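Probable transcriptional regulator, LysR family protein (Rhodococcus sp., PDB 2QL3) probably regulates transcription as a DNA-binding LysR-type factor, of which this chain is the C-terminal, substrate-binding-type domain. Local coordinates at residues A[60-65]-A[183-188]. Residues are numbered along the deposited sequence; the frame is centred on the assembly and turned at random.
Sequences VYDLDL and AVVVAW
Val60 and Val185 face each other as a hydrogen-bonded pair of antiparallel strands. Val60 N donates to Val185 O at 3.0 Å. Val185 N answers to Val60 O at 2.8 Å, nearly straight at 171°. The packing is tightest here. CG2 of Val60 meets CG2 of Val185 at 3.6 Å, the two side chains crossing at a slant. In both valines CG1 is anti to the carbonyl carbon (chi1 -60° in Val185), which leaves CG2 between the backbone N and the carbonyl carbon and turned to its partner. Leu65, returning after the turn, brings CD1 tip to tip with Val185 CG2 at 4.0 Å. Tyr12 covers Val60 and Leu65 from a loop.

On the other face of the sheet, Val184 CG2 lies obliquely against the Tyr61 ring, 3.9 Å from CD1.

The contact loosens at Asp62, the exposed centre of an inverse gamma turn. Asp62 N still donates to Ala183 O at 2.8 Å, tilted 21° from the carbonyl plane. Beyond that, a water links the two segments, donating to Asp62 O and accepting from Ala183 N. The Asp62 side chain touches strand 182-189 through CB, 3.7 Å from Val185 CG1.

Strand 182-189 also pairs with strand 69-84 and so lies between two antiparallel neighbours. Strand 57-61 continues the sheet to the parallel strand 5-11. The arrangement belongs to the mixed sheet of a LysR substrate-binding domain, of the periplasmic-binding-protein type.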
ATOM      1  N   VAL A  60      -1.776 -11.034  12.385  1.00 26.26           N
ATOM      2  CA  VAL A  60      -1.063  -9.857  12.896  1.00 25.27           C
ATOM      3  C   VAL A  60       0.396 -10.141  13.208  1.00 26.47           C
ATOM      4  O   VAL A  60       0.787 -11.290  13.382  1.00 26.63           O
ATOM      5  CB  VAL A  60      -1.726  -9.262  14.200  1.00 25.33           C
ATOM      6  CG1 VAL A  60      -3.022  -8.628  13.876  1.00 23.66           C
ATOM      7  CG2 VAL A  60      -1.916 -10.323  15.283  1.00 21.27           C
ATOM      8  N   TYR A  61       1.212  -9.091  13.304  1.00 27.51           N
ATOM      9  CA  TYR A  61       2.494  -9.268  13.956  1.00 27.68           C
ATOM     10  C   TYR A  61       2.296  -9.428  15.449  1.00 27.99           C
ATOM     11  O   TYR A  61       1.508  -8.721  16.063  1.00 28.27           O
ATOM     12  CB  TYR A  61       3.438  -8.093  13.725  1.00 27.88           C
ATOM     13  CG  TYR A  61       3.671  -7.645  12.305  1.00 29.09           C
ATOM     14  CD1 TYR A  61       4.406  -8.418  11.410  1.00 28.48           C
ATOM     15  CD2 TYR A  61       3.226  -6.394  11.882  1.00 27.09           C
ATOM     16  CE1 TYR A  61       4.689  -7.958  10.124  1.00 31.04           C
ATOM     17  CE2 TYR A  61       3.464  -5.944  10.568  1.00 32.12           C
ATOM     18  CZ  TYR A  61       4.208  -6.736   9.702  1.00 30.55           C
ATOM     19  OH  TYR A  61       4.482  -6.304   8.412  1.00 34.92           O
ATOM     20  N   ASP A  62       3.049 -10.332  16.067  1.00 29.28           N
ATOM     21  CA  ASP A  62       2.989 -10.494  17.521  1.00 30.28           C
ATOM     22  C   ASP A  62       3.908  -9.445  18.125  1.00 31.34           C
ATOM     23  O   ASP A  62       5.051  -9.750  18.529  1.00 32.36           O
ATOM     24  CB  ASP A  62       3.440 -11.907  17.886  1.00 30.69           C
ATOM     25  CG  ASP A  62       3.300 -12.241  19.367  1.00 33.24           C
ATOM     26  OD1 ASP A  62       2.647 -11.526  20.180  1.00 34.87           O
ATOM     27  OD2 ASP A  62       3.897 -13.262  19.715  1.00 35.80           O
ATOM     28  N   LEU A  63       3.418  -8.199  18.108  1.00 31.63           N
ATOM     29  CA  LEU A  63       3.995  -7.017  18.763  1.00 30.93           C
ATOM     30  C   LEU A  63       2.869  -6.243  19.464  1.00 31.65           C
ATOM     31  O   LEU A  63       1.835  -5.906  18.852  1.00 28.72           O
ATOM     32  CB  LEU A  63       4.700  -6.075  17.746  1.00 32.20           C
ATOM     33  CG  LEU A  63       5.868  -6.634  16.943  1.00 32.10           C
ATOM     34  CD1 LEU A  63       6.277  -5.744  15.832  1.00 26.84           C
ATOM     35  CD2 LEU A  63       7.059  -6.922  17.863  1.00 32.91           C
ATOM     36  N   ASP A  64       3.051  -6.004  20.765  1.00 33.27           N
ATOM     37  CA  ASP A  64       2.118  -5.165  21.549  1.00 34.13           C
ATOM     38  C   ASP A  64       0.649  -5.695  21.564  1.00 33.85           C
ATOM     39  O   ASP A  64      -0.294  -4.914  21.543  1.00 34.62           O
ATOM     40  CB  ASP A  64       2.142  -3.681  21.034  1.00 34.82           C
ATOM     41  CG  ASP A  64       3.592  -3.058  20.902  1.00 37.03           C
ATOM     42  OD1 ASP A  64       4.417  -3.271  21.796  1.00 38.61           O
ATOM     43  OD2 ASP A  64       3.878  -2.280  19.922  1.00 37.49           O
ATOM     44  N   LEU A  65       0.449  -7.014  21.558  1.00 33.57           N
ATOM     45  CA  LEU A  65      -0.893  -7.586  21.465  1.00 32.80           C
ATOM     46  C   LEU A  65      -1.447  -7.716  22.887  1.00 32.23           C
ATOM     47  O   LEU A  65      -0.670  -7.861  23.807  1.00 33.72           O
ATOM     48  CB  LEU A  65      -0.836  -8.970  20.777  1.00 31.88           C
ATOM     49  CG  LEU A  65      -0.297  -9.048  19.338  1.00 32.82           C
ATOM     50  CD1 LEU A  65      -0.371 -10.483  18.804  1.00 30.42           C
ATOM     51  CD2 LEU A  65      -1.007  -8.060  18.394  1.00 29.52           C
ATOM     52  N   ALA A 183       7.360 -12.589  14.900  1.00 27.73           N
ATOM     53  CA  ALA A 183       6.386 -13.555  14.472  1.00 29.24           C
ATOM     54  C   ALA A 183       5.162 -12.870  13.899  1.00 29.70           C
ATOM     55  O   ALA A 183       4.675 -11.861  14.427  1.00 29.46           O
ATOM     56  CB  ALA A 183       6.000 -14.460  15.638  1.00 27.96           C
ATOM     57  N   VAL A 184       4.701 -13.432  12.790  1.00 30.30           N
ATOM     58  CA  VAL A 184       3.381 -13.245  12.293  1.00 28.79           C
ATOM     59  C   VAL A 184       2.537 -14.402  12.859  1.00 29.37           C
ATOM     60  O   VAL A 184       2.882 -15.606  12.724  1.00 27.27           O
ATOM     61  CB  VAL A 184       3.401 -13.237  10.785  1.00 30.03           C
ATOM     62  CG1 VAL A 184       1.975 -12.974  10.188  1.00 30.57           C
ATOM     63  CG2 VAL A 184       4.380 -12.153  10.284  1.00 29.67           C
ATOM     64  N   VAL A 185       1.431 -14.026  13.511  1.00 28.50           N
ATOM     65  CA  VAL A 185       0.517 -14.974  14.147  1.00 25.93           C
ATOM     66  C   VAL A 185      -0.918 -14.928  13.567  1.00 25.83           C
ATOM     67  O   VAL A 185      -1.336 -13.910  13.023  1.00 24.86           O
ATOM     68  CB  VAL A 185       0.480 -14.737  15.670  1.00 26.52           C
ATOM     69  CG1 VAL A 185       1.915 -14.927  16.286  1.00 26.44           C
ATOM     70  CG2 VAL A 185      -0.103 -13.307  16.022  1.00 25.07           C
ATOM     71  N   VAL A 186      -1.628 -16.054  13.651  1.00 25.00           N
ATOM     72  CA  VAL A 186      -3.122 -16.047  13.688  1.00 24.51           C
ATOM     73  C   VAL A 186      -3.602 -15.840  15.140  1.00 23.46           C
ATOM     74  O   VAL A 186      -3.092 -16.476  16.067  1.00 23.15           O
ATOM     75  CB  VAL A 186      -3.775 -17.290  13.017  1.00 25.37           C
ATOM     76  CG1 VAL A 186      -3.446 -18.639  13.774  1.00 25.20           C
ATOM     77  CG2 VAL A 186      -5.320 -17.097  12.870  1.00 25.83           C
ATOM     78  N   ALA A 187      -4.515 -14.906  15.361  1.00 22.41           N
ATOM     79  CA  ALA A 187      -4.936 -14.590  16.729  1.00 22.51           C
ATOM     80  C   ALA A 187      -6.440 -14.579  16.899  1.00 22.64           C
ATOM     81  O   ALA A 187      -7.188 -14.369  15.949  1.00 22.73           O
ATOM     82  CB  ALA A 187      -4.307 -13.211  17.175  1.00 23.30           C
ATOM     83  N   TRP A 188      -6.894 -14.873  18.100  1.00 22.73           N
ATOM     84  CA  TRP A 188      -8.306 -14.768  18.434  1.00 23.25           C
ATOM     85  C   TRP A 188      -8.403 -14.510  19.919  1.00 24.29           C
ATOM     86  O   TRP A 188      -7.465 -14.733  20.638  1.00 25.23           O
ATOM     87  CB  TRP A 188      -9.086 -16.027  18.060  1.00 23.85           C
ATOM     88  CG  TRP A 188      -8.665 -17.274  18.797  1.00 24.15           C
ATOM     89  CD1 TRP A 188      -9.239 -17.802  19.907  1.00 25.24           C
ATOM     90  CD2 TRP A 188      -7.544 -18.113  18.479  1.00 25.49           C
ATOM     91  NE1 TRP A 188      -8.557 -18.951  20.309  1.00 25.51           N
ATOM     92  CE2 TRP A 188      -7.515 -19.165  19.447  1.00 24.77           C
ATOM     93  CE3 TRP A 188      -6.569 -18.087  17.464  1.00 23.91           C
ATOM     94  CZ2 TRP A 188      -6.574 -20.195  19.409  1.00 22.54           C
ATOM     95  CZ3 TRP A 188      -5.614 -19.099  17.426  1.00 24.62           C
ATOM     96  CH2 TRP A 188      -5.617 -20.142  18.409  1.00 22.70           C
TER
HETATM   97  O   HOH W   1       7.213 -11.312  17.705  1.00 34.64           O